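Local atomic coordinates of VP2 (PDB entry 7L0Y), a protein that builds the T=1 icosahedral capsid of human bocavirus 1, about 26 nm across, by self-assembly of 60 capsid protein copies. Residues T36-T41 and Y447-V452; L91-K96 and K512-K517; T272-G277 and N382-R387; P395-K400 and H420-I425. All coordinates share one frame; numbering follows the deposited sequence.

Contact 1: residues T36-T41 and Y447-V452; sequences TRQFIT and YCTGQV
Backbone hydrogen bonding comes first: Arg37, Phe39 and Thr41 each exchange two bonds with Val452, Gly450 and Cys448 respectively, giving three antiparallel hydrogen-bonded pairs. Thr41 N to Cys448 O is 2.7 Å and nearly straight, 173° at the hydrogen, while Gly450 N to Phe39 O stretches to 3.1 Å. Gln38 and Ile40 lie opposite Gln451 and Thr449 in the intervening non-hydrogen-bonded pairs.

Aromatic packing centres on Phe39. CG lies between the backbone N and the carbonyl carbon (chi1 66°), which lays the Phe39 ring over Gly450; Gly450 CA sits 4.0 Å from the ring centroid as a CH-pi contact. Val452 CG1 meets Phe39 CD2 at 3.6 Å, and Phe74 packs edge-to-face on the same ring.

Apolar contacts on the other side of the sheet join Ile40 CD1 to Tyr447 CD1 at 3.8 Å and Ile40 CG1 to Thr449 CG2 at 3.7 Å. Val434 and Pro433 of a neighbouring subunit pack on Ile40 and Tyr447.

Arg37 NH1 bonds Thr36 O and its NH2 bonds Pro155 O; Thr41 OG1 is hydrogen-bonded to Thr72 OG1. Six backbone bonds thus fix the register of strands 30-42 and 446-462, antiparallel neighbours consistent with the parvovirus jelly-roll barrel.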
loop_
_atom_site.group_PDB
_atom_site.type_symbol
_atom_site.label_atom_id
_atom_site.label_comp_id
_atom_site.label_asym_id
_atom_site.label_seq_id
_atom_site.Cartn_x
_atom_site.Cartn_y
_atom_site.Cartn_z
ATOM N N THR A 36 76.087 -48.455 32.506
ATOM C CA THR A 36 76.610 -48.817 31.204
ATOM C C THR A 36 77.855 -49.649 31.426
ATOM O O THR A 36 78.653 -49.348 32.312
ATOM C CB THR A 36 76.959 -47.597 30.354
ATOM O OG1 THR A 36 75.893 -46.658 30.408
ATOM C CG2 THR A 36 77.102 -48.003 28.921
ATOM N N ARG A 37 78.000 -50.710 30.649
ATOM C CA ARG A 37 79.241 -51.455 30.600
ATOM C C ARG A 37 79.711 -51.559 29.165
ATOM O O ARG A 37 78.935 -51.444 28.221
ATOM C CB ARG A 37 79.122 -52.868 31.172
ATOM C CG ARG A 37 78.714 -52.947 32.600
ATOM C CD ARG A 37 79.750 -52.376 33.521
ATOM N NE ARG A 37 79.355 -52.537 34.908
ATOM C CZ ARG A 37 78.612 -51.669 35.578
ATOM N NH1 ARG A 37 78.171 -50.574 34.987
ATOM N NH2 ARG A 37 78.302 -51.904 36.839
ATOM N N GLN A 38 81.003 -51.782 29.025
ATOM C CA GLN A 38 81.622 -52.174 27.775
ATOM C C GLN A 38 81.751 -53.686 27.814
ATOM O O GLN A 38 82.386 -54.229 28.719
ATOM C CB GLN A 38 82.975 -51.483 27.638
ATOM C CG GLN A 38 83.772 -51.699 26.376
ATOM C CD GLN A 38 83.105 -51.171 25.134
ATOM O OE1 GLN A 38 82.820 -51.919 24.212
ATOM N NE2 GLN A 38 82.800 -49.887 25.128
ATOM N N PHE A 39 81.132 -54.367 26.860
ATOM C CA PHE A 39 81.161 -55.818 26.830
ATOM C C PHE A 39 81.985 -56.281 25.640
ATOM O O PHE A 39 82.161 -55.553 24.665
ATOM C CB PHE A 39 79.755 -56.435 26.742
ATOM C CG PHE A 39 79.041 -56.145 25.459
ATOM C CD1 PHE A 39 79.240 -56.940 24.349
ATOM C CD2 PHE A 39 78.159 -55.102 25.363
ATOM C CE1 PHE A 39 78.605 -56.674 23.185
ATOM C CE2 PHE A 39 77.508 -54.850 24.198
ATOM C CZ PHE A 39 77.732 -55.630 23.111
ATOM N N ILE A 40 82.506 -57.493 25.742
ATOM C CA ILE A 40 83.216 -58.142 24.652
ATOM C C ILE A 40 82.632 -59.531 24.471
ATOM O O ILE A 40 82.449 -60.265 25.446
ATOM C CB ILE A 40 84.731 -58.209 24.912
ATOM C CG1 ILE A 40 85.442 -58.809 23.706
ATOM C CG2 ILE A 40 85.048 -58.986 26.178
ATOM C CD1 ILE A 40 86.918 -58.722 23.782
ATOM N N THR A 41 82.334 -59.890 23.231
ATOM C CA THR A 41 81.827 -61.213 22.909
ATOM C C THR A 41 82.678 -61.818 21.806
ATOM O O THR A 41 83.099 -61.122 20.881
ATOM C CB THR A 41 80.341 -61.164 22.512
ATOM O OG1 THR A 41 79.841 -62.492 22.334
ATOM C CG2 THR A 41 80.117 -60.378 21.242
ATOM N N TYR A 447 85.560 -60.622 16.657
ATOM C CA TYR A 447 84.962 -60.434 17.966
ATOM C C TYR A 447 84.217 -59.115 17.954
ATOM O O TYR A 447 84.508 -58.223 17.160
ATOM C CB TYR A 447 85.990 -60.461 19.095
ATOM C CG TYR A 447 86.846 -59.236 19.181
ATOM C CD1 TYR A 447 86.547 -58.226 20.074
ATOM C CD2 TYR A 447 87.928 -59.069 18.346
ATOM C CE1 TYR A 447 87.314 -57.113 20.152
ATOM C CE2 TYR A 447 88.700 -57.957 18.418
ATOM C CZ TYR A 447 88.393 -56.978 19.323
ATOM O OH TYR A 447 89.171 -55.849 19.398
ATOM N N CYS A 448 83.238 -59.004 18.836
ATOM C CA CYS A 448 82.446 -57.795 18.960
ATOM C C CYS A 448 82.644 -57.199 20.343
ATOM O O CYS A 448 82.651 -57.918 21.343
ATOM C CB CYS A 448 80.965 -58.071 18.713
ATOM S SG CYS A 448 79.912 -56.610 18.767
ATOM N N THR A 449 82.830 -55.891 20.387
ATOM C CA THR A 449 82.712 -55.120 21.608
ATOM C C THR A 449 81.602 -54.106 21.416
ATOM O O THR A 449 81.342 -53.668 20.298
ATOM C CB THR A 449 84.020 -54.403 21.979
ATOM O OG1 THR A 449 84.407 -53.511 20.930
ATOM C CG2 THR A 449 85.119 -55.396 22.209
ATOM N N GLY A 450 80.945 -53.748 22.504
ATOM C CA GLY A 450 79.933 -52.726 22.448
ATOM C C GLY A 450 79.609 -52.255 23.838
ATOM O O GLY A 450 80.233 -52.667 24.813
ATOM N N GLN A 451 78.611 -51.391 23.923
ATOM C CA GLN A 451 78.137 -50.880 25.196
ATOM C C GLN A 451 76.731 -51.399 25.442
ATOM O O GLN A 451 75.887 -51.362 24.549
ATOM C CB GLN A 451 78.165 -49.348 25.220
ATOM C CG GLN A 451 79.556 -48.778 25.040
ATOM C CD GLN A 451 79.622 -47.265 25.130
ATOM O OE1 GLN A 451 78.616 -46.572 25.034
ATOM N NE2 GLN A 451 80.829 -46.743 25.282
ATOM N N VAL A 452 76.502 -51.925 26.638
ATOM C CA VAL A 452 75.163 -52.184 27.150
ATOM C C VAL A 452 74.872 -51.177 28.240
ATOM O O VAL A 452 75.700 -50.955 29.123
ATOM C CB VAL A 452 74.999 -53.617 27.685
ATOM C CG1 VAL A 452 74.822 -54.537 26.563
ATOM C CG2 VAL A 452 76.229 -54.026 28.457
#

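Contact 2: residues L91-K96 and K512-K517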
loop_
_atom_site.group_PDB
_atom_site.type_symbol
_atom_site.label_atom_id
_atom_site.label_comp_id
_atom_site.label_asym_id
_atom_site.label_seq_id
_atom_site.Cartn_x
_atom_site.Cartn_y
_atom_site.Cartn_z
ATOM N N LEU A 91 69.760 -47.023 49.919
ATOM C CA LEU A 91 68.527 -47.774 49.754
ATOM C C LEU A 91 68.155 -48.505 51.034
ATOM O O LEU A 91 67.006 -48.453 51.477
ATOM C CB LEU A 91 68.688 -48.759 48.606
ATOM C CG LEU A 91 67.491 -49.621 48.236
ATOM C CD1 LEU A 91 66.429 -48.764 47.607
ATOM C CD2 LEU A 91 67.923 -50.739 47.333
ATOM N N THR A 92 69.112 -49.192 51.644
ATOM C CA THR A 92 68.813 -49.996 52.816
ATOM C C THR A 92 68.721 -49.177 54.089
ATOM O O THR A 92 68.146 -49.651 55.070
ATOM C CB THR A 92 69.860 -51.100 52.984
ATOM O OG1 THR A 92 71.162 -50.520 53.072
ATOM C CG2 THR A 92 69.818 -52.050 51.817
ATOM N N ASN A 93 69.282 -47.974 54.114
ATOM C CA ASN A 93 69.084 -47.117 55.273
ATOM C C ASN A 93 67.773 -46.348 55.205
ATOM O O ASN A 93 67.137 -46.127 56.238
ATOM C CB ASN A 93 70.258 -46.156 55.434
ATOM C CG ASN A 93 71.483 -46.828 56.009
ATOM O OD1 ASN A 93 71.383 -47.858 56.660
ATOM N ND2 ASN A 93 72.640 -46.236 55.790
ATOM N N GLU A 94 67.368 -45.893 54.023
ATOM C CA GLU A 94 66.286 -44.925 53.933
ATOM C C GLU A 94 64.929 -45.493 53.541
ATOM O O GLU A 94 63.956 -44.738 53.522
ATOM C CB GLU A 94 66.654 -43.811 52.953
ATOM C CG GLU A 94 67.830 -42.976 53.395
ATOM C CD GLU A 94 68.067 -41.793 52.488
ATOM O OE1 GLU A 94 67.384 -41.695 51.451
ATOM O OE2 GLU A 94 68.933 -40.956 52.809
ATOM N N TYR A 95 64.817 -46.778 53.230
ATOM C CA TYR A 95 63.564 -47.280 52.684
ATOM C C TYR A 95 63.199 -48.607 53.318
ATOM O O TYR A 95 64.057 -49.472 53.503
ATOM C CB TYR A 95 63.639 -47.458 51.170
ATOM C CG TYR A 95 63.942 -46.192 50.429
ATOM C CD1 TYR A 95 62.951 -45.266 50.178
ATOM C CD2 TYR A 95 65.214 -45.933 49.957
ATOM C CE1 TYR A 95 63.218 -44.118 49.508
ATOM C CE2 TYR A 95 65.490 -44.785 49.284
ATOM C CZ TYR A 95 64.487 -43.879 49.056
ATOM O OH TYR A 95 64.755 -42.725 48.368
ATOM N N LYS A 96 61.918 -48.766 53.638
ATOM C CA LYS A 96 61.444 -50.010 54.223
ATOM C C LYS A 96 61.204 -51.101 53.194
ATOM O O LYS A 96 61.219 -52.281 53.552
ATOM C CB LYS A 96 60.168 -49.756 55.019
ATOM C CG LYS A 96 59.097 -49.097 54.217
ATOM C CD LYS A 96 57.860 -48.892 55.036
ATOM C CE LYS A 96 57.128 -50.182 55.271
ATOM N NZ LYS A 96 55.901 -49.966 56.087
ATOM N N LYS A 512 66.907 -55.767 56.259
ATOM C CA LYS A 512 66.194 -56.248 57.439
ATOM C C LYS A 512 67.054 -56.227 58.694
ATOM O O LYS A 512 66.752 -56.910 59.674
ATOM C CB LYS A 512 65.671 -57.659 57.207
ATOM C CG LYS A 512 64.729 -57.751 56.069
ATOM C CD LYS A 512 64.372 -59.176 55.819
ATOM C CE LYS A 512 63.425 -59.261 54.668
ATOM N NZ LYS A 512 63.052 -60.648 54.407
ATOM N N THR A 513 68.138 -55.470 58.674
ATOM C CA THR A 513 68.972 -55.288 59.846
ATOM C C THR A 513 68.814 -53.943 60.535
ATOM O O THR A 513 69.414 -53.746 61.594
ATOM C CB THR A 513 70.446 -55.501 59.472
ATOM O OG1 THR A 513 71.280 -55.313 60.620
ATOM C CG2 THR A 513 70.852 -54.568 58.378
ATOM N N ASN A 514 68.019 -53.026 59.996
ATOM C CA ASN A 514 68.100 -51.622 60.369
ATOM C C ASN A 514 66.777 -51.044 60.840
ATOM O O ASN A 514 66.668 -50.594 61.980
ATOM C CB ASN A 514 68.609 -50.788 59.185
ATOM C CG ASN A 514 70.056 -51.054 58.847
ATOM O OD1 ASN A 514 70.814 -51.601 59.641
ATOM N ND2 ASN A 514 70.458 -50.623 57.667
ATOM N N ILE A 515 65.780 -51.012 59.970
ATOM C CA ILE A 515 64.525 -50.322 60.231
ATOM C C ILE A 515 63.609 -51.257 61.003
ATOM O O ILE A 515 63.286 -52.348 60.532
ATOM C CB ILE A 515 63.876 -49.873 58.916
ATOM C CG1 ILE A 515 64.817 -48.912 58.189
ATOM C CG2 ILE A 515 62.548 -49.218 59.182
ATOM C CD1 ILE A 515 64.486 -48.702 56.740
ATOM N N ASN A 516 63.184 -50.833 62.186
ATOM C CA ASN A 516 62.322 -51.667 63.005
ATOM C C ASN A 516 60.876 -51.580 62.542
ATOM O O ASN A 516 60.403 -50.537 62.092
ATOM C CB ASN A 516 62.407 -51.257 64.471
ATOM C CG ASN A 516 63.733 -51.587 65.086
ATOM O OD1 ASN A 516 64.446 -52.457 64.603
ATOM N ND2 ASN A 516 64.074 -50.903 66.165
ATOM N N LYS A 517 60.175 -52.698 62.662
ATOM C CA LYS A 517 58.737 -52.759 62.469
ATOM C C LYS A 517 58.104 -53.293 63.743
ATOM O O LYS A 517 58.728 -54.064 64.476
ATOM C CB LYS A 517 58.372 -53.640 61.280
ATOM C CG LYS A 517 58.834 -55.068 61.417
ATOM C CD LYS A 517 58.504 -55.870 60.188
ATOM C CE LYS A 517 59.058 -57.269 60.287
ATOM N NZ LYS A 517 58.735 -58.050 59.076
#
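Asn93 OD1 accepts a hydrogen bond from the backbone N of His474, and Asn514 ND2 comes up to the same oxygen. The Asn514 ND2 to Asn93 OD1 separation is 3.1 Å, but the angle is too poor for a hydrogen bond, and the two amide planes are turned 39° from each other. Asn514 ND2 also lies 3.6 Å from Thr92 O, whose hydrogen-bond donor is Asn229 ND2.

The apolar half of the contact belongs to Ile515. Its CG1 stands anti to the carbonyl carbon (chi1 -61°) and the chain runs on extended, which carries CD1 to the backbone where the helix ends. Ile515 CD1 lies 3.4 Å from Tyr95 O and also touches Asn93 O and Lys96 N. One methyl therefore packs against several backbone groups around the first residue to leave helical geometry, while Asn229 ND2 supplies a hydrogen bond to Tyr95 O.

Helix 85-94 passes here into strand 95-118, whose neighbour 215-232 contributes Asn229. Ile515 and Lys517 hydrogen-bond through their backbones to Arg231, and the short, weakly bonded strand 516-517 pairs in parallel with 215-232, so the C-terminal segment closes against the helix end beside the barrel strands.

Contact 3: residues T272-G277 and N382-R387; sequences TSWMTG and NQVWDR
Asn382 CB lies 3.1 Å from Ser273 O and 3.7 Å from Trp274 CE3, between the loop backbone and the indole. Farther along, Asn382 CG is 3.5 Å from Ser273 O, with Asn382 ND2 also nearby, and at the tip Asn382 OD1 reaches Trp274 CZ3 at 3.7 Å. The amide stands steeply to the indole, their planes 76° apart. OD1 takes its hydrogen bond from the backbone N of Asp410 of a neighbouring subunit, linking the loop contact to the interface.

The backbone of Asn382 meets the same tryptophan: its O lies at the indole edge, near the ring plane, and accepts from Met275 N at 2.7 Å and 164°. Val384 CG1 adds an apolar contact to Trp274 CE3 at 3.9 Å. Met275 and Gln383 run side by side, their CG atoms 3.7 Å apart. Gln383 NE2 comes within 2.9 Å of Thr276 O and is hydrogen-bonded to Trp378 O.

A single backbone bridge, Met275 with Gln383, ties loop residues 272-277 to the segment that carries strand 384-385. Val384 and Trp385 pair antiparallel with a strand of that neighbouring subunit, an intersubunit sheet extension within the long loops that parvovirus capsid proteins insert between beta-barrel strands.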
loop_
_atom_site.group_PDB
_atom_site.type_symbol
_atom_site.label_atom_id
_atom_site.label_comp_id
_atom_site.label_asym_id
_atom_site.label_seq_id
_atom_site.Cartn_x
_atom_site.Cartn_y
_atom_site.Cartn_z
ATOM N N THR A 272 51.388 -68.702 72.426
ATOM C CA THR A 272 51.316 -68.030 71.141
ATOM C C THR A 272 50.600 -68.920 70.137
ATOM O O THR A 272 50.620 -70.148 70.236
ATOM C CB THR A 272 52.711 -67.652 70.618
ATOM O OG1 THR A 272 52.578 -66.809 69.468
ATOM C CG2 THR A 272 53.516 -68.888 70.237
ATOM N N SER A 273 49.936 -68.281 69.188
ATOM C CA SER A 273 49.313 -68.984 68.084
ATOM C C SER A 273 50.233 -69.117 66.887
ATOM O O SER A 273 49.806 -69.634 65.855
ATOM C CB SER A 273 48.024 -68.278 67.657
ATOM O OG SER A 273 47.033 -68.369 68.661
ATOM N N TRP A 274 51.472 -68.665 66.988
ATOM C CA TRP A 274 52.330 -68.559 65.824
ATOM C C TRP A 274 53.520 -69.494 65.948
ATOM O O TRP A 274 54.136 -69.604 67.007
ATOM C CB TRP A 274 52.765 -67.110 65.630
ATOM C CG TRP A 274 51.561 -66.269 65.436
ATOM C CD1 TRP A 274 50.999 -65.420 66.333
ATOM C CD2 TRP A 274 50.678 -66.308 64.317
ATOM N NE1 TRP A 274 49.855 -64.875 65.819
ATOM C CE2 TRP A 274 49.633 -65.410 64.581
ATOM C CE3 TRP A 274 50.689 -66.990 63.103
ATOM C CZ2 TRP A 274 48.610 -65.177 63.675
ATOM C CZ3 TRP A 274 49.678 -66.761 62.212
ATOM C CH2 TRP A 274 48.650 -65.864 62.498
ATOM N N MET A 275 53.829 -70.168 64.849
ATOM C CA MET A 275 54.736 -71.301 64.819
ATOM C C MET A 275 56.035 -70.931 64.117
ATOM O O MET A 275 56.070 -70.041 63.267
ATOM C CB MET A 275 54.058 -72.495 64.120
ATOM C CG MET A 275 54.946 -73.693 63.849
ATOM S SD MET A 275 55.670 -74.434 65.306
ATOM C CE MET A 275 54.279 -75.325 65.948
ATOM N N THR A 276 57.108 -71.602 64.519
ATOM C CA THR A 276 58.375 -71.512 63.811
ATOM C C THR A 276 58.178 -71.807 62.330
ATOM O O THR A 276 57.446 -72.723 61.959
ATOM C CB THR A 276 59.367 -72.504 64.414
ATOM O OG1 THR A 276 59.589 -72.183 65.786
ATOM C CG2 THR A 276 60.669 -72.458 63.695
ATOM N N GLY A 277 58.823 -71.023 61.478
ATOM C CA GLY A 277 58.744 -71.238 60.053
ATOM C C GLY A 277 59.432 -72.516 59.616
ATOM O O GLY A 277 60.077 -73.206 60.409
ATOM N N ASN A 382 49.974 -71.353 60.550
ATOM C CA ASN A 382 50.327 -70.280 61.477
ATOM C C ASN A 382 51.833 -70.085 61.599
ATOM O O ASN A 382 52.323 -69.643 62.634
ATOM C CB ASN A 382 49.727 -70.535 62.858
ATOM C CG ASN A 382 48.231 -70.526 62.847
ATOM O OD1 ASN A 382 47.610 -69.820 62.065
ATOM N ND2 ASN A 382 47.638 -71.368 63.674
ATOM N N GLN A 383 52.580 -70.412 60.555
ATOM C CA GLN A 383 54.003 -70.118 60.494
ATOM C C GLN A 383 54.186 -68.747 59.872
ATOM O O GLN A 383 53.553 -68.431 58.865
ATOM C CB GLN A 383 54.759 -71.161 59.678
ATOM C CG GLN A 383 54.878 -72.509 60.311
ATOM C CD GLN A 383 55.544 -73.494 59.390
ATOM O OE1 GLN A 383 55.460 -73.361 58.179
ATOM N NE2 GLN A 383 56.220 -74.477 59.953
ATOM N N VAL A 384 55.027 -67.930 60.485
ATOM C CA VAL A 384 55.387 -66.631 59.942
ATOM C C VAL A 384 56.898 -66.523 60.003
ATOM O O VAL A 384 57.514 -66.934 60.989
ATOM C CB VAL A 384 54.715 -65.469 60.700
ATOM C CG1 VAL A 384 53.209 -65.532 60.541
ATOM C CG2 VAL A 384 55.080 -65.494 62.162
ATOM N N TRP A 385 57.500 -66.023 58.934
ATOM C CA TRP A 385 58.939 -65.849 58.928
ATOM C C TRP A 385 59.288 -64.739 57.959
ATOM O O TRP A 385 58.542 -64.455 57.022
ATOM C CB TRP A 385 59.660 -67.150 58.562
ATOM C CG TRP A 385 59.406 -67.660 57.177
ATOM C CD1 TRP A 385 60.195 -67.477 56.095
ATOM C CD2 TRP A 385 58.278 -68.416 56.726
ATOM N NE1 TRP A 385 59.649 -68.077 55.000
ATOM C CE2 TRP A 385 58.468 -68.665 55.359
ATOM C CE3 TRP A 385 57.130 -68.912 57.346
ATOM C CZ2 TRP A 385 57.556 -69.382 54.597
ATOM C CZ3 TRP A 385 56.228 -69.618 56.592
ATOM C CH2 TRP A 385 56.444 -69.848 55.230
ATOM N N ASP A 386 60.470 -64.169 58.108
ATOM C CA ASP A 386 60.903 -63.158 57.164
ATOM C C ASP A 386 61.781 -63.838 56.123
ATOM O O ASP A 386 62.295 -64.923 56.359
ATOM C CB ASP A 386 61.661 -62.036 57.865
ATOM C CG ASP A 386 60.784 -60.837 58.164
ATOM O OD1 ASP A 386 59.571 -60.887 57.869
ATOM O OD2 ASP A 386 61.314 -59.836 58.690
ATOM N N ARG A 387 61.947 -63.205 54.967
ATOM C CA ARG A 387 62.795 -63.745 53.906
ATOM C C ARG A 387 64.259 -63.588 54.268
ATOM O O ARG A 387 64.618 -62.757 55.094
ATOM C CB ARG A 387 62.556 -63.044 52.562
ATOM C CG ARG A 387 61.131 -63.068 52.046
ATOM C CD ARG A 387 61.071 -62.919 50.532
ATOM N NE ARG A 387 61.527 -64.119 49.839
ATOM C CZ ARG A 387 62.545 -64.168 48.989
ATOM N NH1 ARG A 387 63.220 -63.068 48.689
ATOM N NH2 ARG A 387 62.879 -65.316 48.428
#

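Contact 4: residues P395-K400 and H420-I425; sequences PIWCKK and HPPGTI
Trp397 holds CG between its backbone N and carbonyl carbon (chi1 59°), and chi2 turns the indole so that one face lies against the Pro421-Pro422 pair. Lys399 instead sets CG anti to the backbone N, and stays extended until a bend at chi4 (61°) brings NZ back toward the residues before Pro421.

The two prolines divide the indole between them. Pro421 CB sits over the five-membered ring, 3.8 Å from its centroid and somewhat off the normal, with Trp397 CD1 as its closest atom at 3.5 Å. Pro422 CD stands almost squarely above the six-membered ring, 3.8 Å from that centroid and only 8° off the normal, while Pro422 CG reaches Trp397 CH2 at 3.8 Å. Both are CH-pi contacts over a face, so consecutive residues cover both rings of one aromatic system.

The methylene part of Lys399 continues this surface beyond the indole: its CG packs on Pro421 CD at 3.8 Å, and the two side chains cross at about a right angle. Lys399 NZ hydrogen-bonds to Asp419 O and lies 4.1 Å from His420 ND1, with no hydrogen bond between them. No hydrogen bond joins the two segments; they meet through apolar surfaces.

Strand 397-399 pairs in parallel with strand 416-418, and the chain then turns through the two prolines into strand 424-429. Pro422 also touches Phe220 and Phe222 of strand 215-232 and Met103 of strand 95-118, placing the Trp397 stack beside those strands.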
loop_
_atom_site.group_PDB
_atom_site.type_symbol
_atom_site.label_atom_id
_atom_site.label_comp_id
_atom_site.label_asym_id
_atom_site.label_seq_id
_atom_site.Cartn_x
_atom_site.Cartn_y
_atom_site.Cartn_z
ATOM N N PRO A 395 71.636 -62.556 44.151
ATOM C CA PRO A 395 70.791 -62.512 42.956
ATOM C C PRO A 395 69.445 -61.887 43.261
ATOM O O PRO A 395 68.916 -62.001 44.366
ATOM C CB PRO A 395 70.631 -63.988 42.591
ATOM C CG PRO A 395 71.810 -64.638 43.184
ATOM C CD PRO A 395 72.110 -63.915 44.439
ATOM N N ILE A 396 68.882 -61.227 42.257
ATOM C CA ILE A 396 67.601 -60.559 42.440
ATOM C C ILE A 396 66.455 -61.552 42.309
ATOM O O ILE A 396 65.692 -61.778 43.254
ATOM C CB ILE A 396 67.453 -59.393 41.452
ATOM C CG1 ILE A 396 68.569 -58.384 41.665
ATOM C CG2 ILE A 396 66.121 -58.719 41.639
ATOM C CD1 ILE A 396 68.628 -57.331 40.615
ATOM N N TRP A 397 66.316 -62.159 41.141
ATOM C CA TRP A 397 65.193 -63.027 40.847
ATOM C C TRP A 397 65.666 -64.440 40.562
ATOM O O TRP A 397 66.835 -64.685 40.271
ATOM C CB TRP A 397 64.389 -62.535 39.642
ATOM C CG TRP A 397 65.206 -62.441 38.406
ATOM C CD1 TRP A 397 65.509 -63.451 37.549
ATOM C CD2 TRP A 397 65.797 -61.264 37.861
ATOM N NE1 TRP A 397 66.276 -62.984 36.519
ATOM C CE2 TRP A 397 66.464 -61.640 36.684
ATOM C CE3 TRP A 397 65.836 -59.930 38.259
ATOM C CZ2 TRP A 397 67.161 -60.731 35.904
ATOM C CZ3 TRP A 397 66.525 -59.034 37.484
ATOM C CH2 TRP A 397 67.181 -59.435 36.320
ATOM N N CYS A 398 64.735 -65.374 40.686
ATOM C CA CYS A 398 64.811 -66.662 40.021
ATOM C C CYS A 398 63.508 -66.858 39.272
ATOM O O CYS A 398 62.490 -66.266 39.625
ATOM C CB CYS A 398 65.037 -67.815 40.994
ATOM S SG CYS A 398 65.261 -69.422 40.179
ATOM N N LYS A 399 63.540 -67.674 38.231
ATOM C CA LYS A 399 62.316 -67.959 37.503
ATOM C C LYS A 399 61.550 -69.083 38.185
ATOM O O LYS A 399 62.127 -70.107 38.559
ATOM C CB LYS A 399 62.628 -68.335 36.062
ATOM C CG LYS A 399 61.391 -68.549 35.229
ATOM C CD LYS A 399 61.730 -68.899 33.810
ATOM C CE LYS A 399 60.480 -69.273 33.055
ATOM N NZ LYS A 399 59.514 -68.144 33.009
ATOM N N LYS A 400 60.251 -68.873 38.362
ATOM C CA LYS A 400 59.381 -69.921 38.878
ATOM C C LYS A 400 59.289 -71.046 37.859
ATOM O O LYS A 400 58.988 -70.787 36.690
ATOM C CB LYS A 400 57.983 -69.385 39.142
ATOM C CG LYS A 400 57.897 -68.314 40.179
ATOM C CD LYS A 400 56.507 -67.709 40.206
ATOM C CE LYS A 400 56.422 -66.583 41.220
ATOM N NZ LYS A 400 55.099 -65.921 41.230
ATOM N N HIS A 420 57.604 -64.439 35.194
ATOM C CA HIS A 420 58.286 -63.995 33.981
ATOM C C HIS A 420 59.337 -62.966 34.358
ATOM O O HIS A 420 59.083 -61.757 34.324
ATOM C CB HIS A 420 57.297 -63.430 32.966
ATOM C CG HIS A 420 56.267 -64.420 32.532
ATOM N ND1 HIS A 420 56.573 -65.505 31.741
ATOM C CD2 HIS A 420 54.945 -64.509 32.803
ATOM C CE1 HIS A 420 55.478 -66.215 31.533
ATOM N NE2 HIS A 420 54.477 -65.630 32.166
ATOM N N PRO A 421 60.529 -63.412 34.723
ATOM C CA PRO A 421 61.634 -62.493 34.925
ATOM C C PRO A 421 62.041 -61.863 33.607
ATOM O O PRO A 421 61.583 -62.299 32.542
ATOM C CB PRO A 421 62.739 -63.397 35.486
ATOM C CG PRO A 421 62.424 -64.723 34.960
ATOM C CD PRO A 421 60.936 -64.812 34.912
ATOM N N PRO A 422 62.854 -60.809 33.635
ATOM C CA PRO A 422 63.330 -60.218 32.381
ATOM C C PRO A 422 63.920 -61.265 31.457
ATOM O O PRO A 422 64.626 -62.170 31.909
ATOM C CB PRO A 422 64.398 -59.225 32.848
ATOM C CG PRO A 422 64.032 -58.910 34.222
ATOM C CD PRO A 422 63.433 -60.135 34.805
ATOM N N GLY A 423 63.626 -61.166 30.166
ATOM C CA GLY A 423 64.126 -62.158 29.235
ATOM C C GLY A 423 65.629 -62.047 29.067
ATOM O O GLY A 423 66.208 -60.965 29.168
ATOM N N THR A 424 66.264 -63.184 28.820
ATOM C CA THR A 424 67.690 -63.193 28.544
ATOM C C THR A 424 67.958 -62.647 27.153
ATOM O O THR A 424 67.304 -63.035 26.186
ATOM C CB THR A 424 68.248 -64.604 28.662
ATOM O OG1 THR A 424 68.112 -65.054 30.013
ATOM C CG2 THR A 424 69.699 -64.634 28.269
ATOM N N ILE A 425 68.921 -61.747 27.053
ATOM C CA ILE A 425 69.381 -61.263 25.764
ATOM C C ILE A 425 70.521 -62.156 25.310
ATOM O O ILE A 425 71.557 -62.244 25.971
ATOM C CB ILE A 425 69.823 -59.800 25.844
ATOM C CG1 ILE A 425 68.652 -58.926 26.259
ATOM C CG2 ILE A 425 70.347 -59.348 24.505
ATOM C CD1 ILE A 425 69.067 -57.568 26.695
#

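How the contacts relate
Segments 36-41 and 91-96 come early in the chain and close with 447-452 and 512-517, so contacts 1 and 2 interlock along the sequence, and contacts 3 and 4 follow one another within the span both enclose. Strands 446-462 and 95-118, neighbours in the sheet, connect contacts 1 and 2, whose centres are about 36 Å apart. Contact 4 lies about 21 Å from contact 1, centre to centre; strand 424-429 leads on to 446-462. Contacts 2 and 3 touch directly: Lys517 NZ forms a salt bridge with Asp386 OD2, and both reach the same neighbouring subunit. Barrel strands are thus joined to the long loop region between strands 215-232 and 424-429, part of which meets neighbouring subunits.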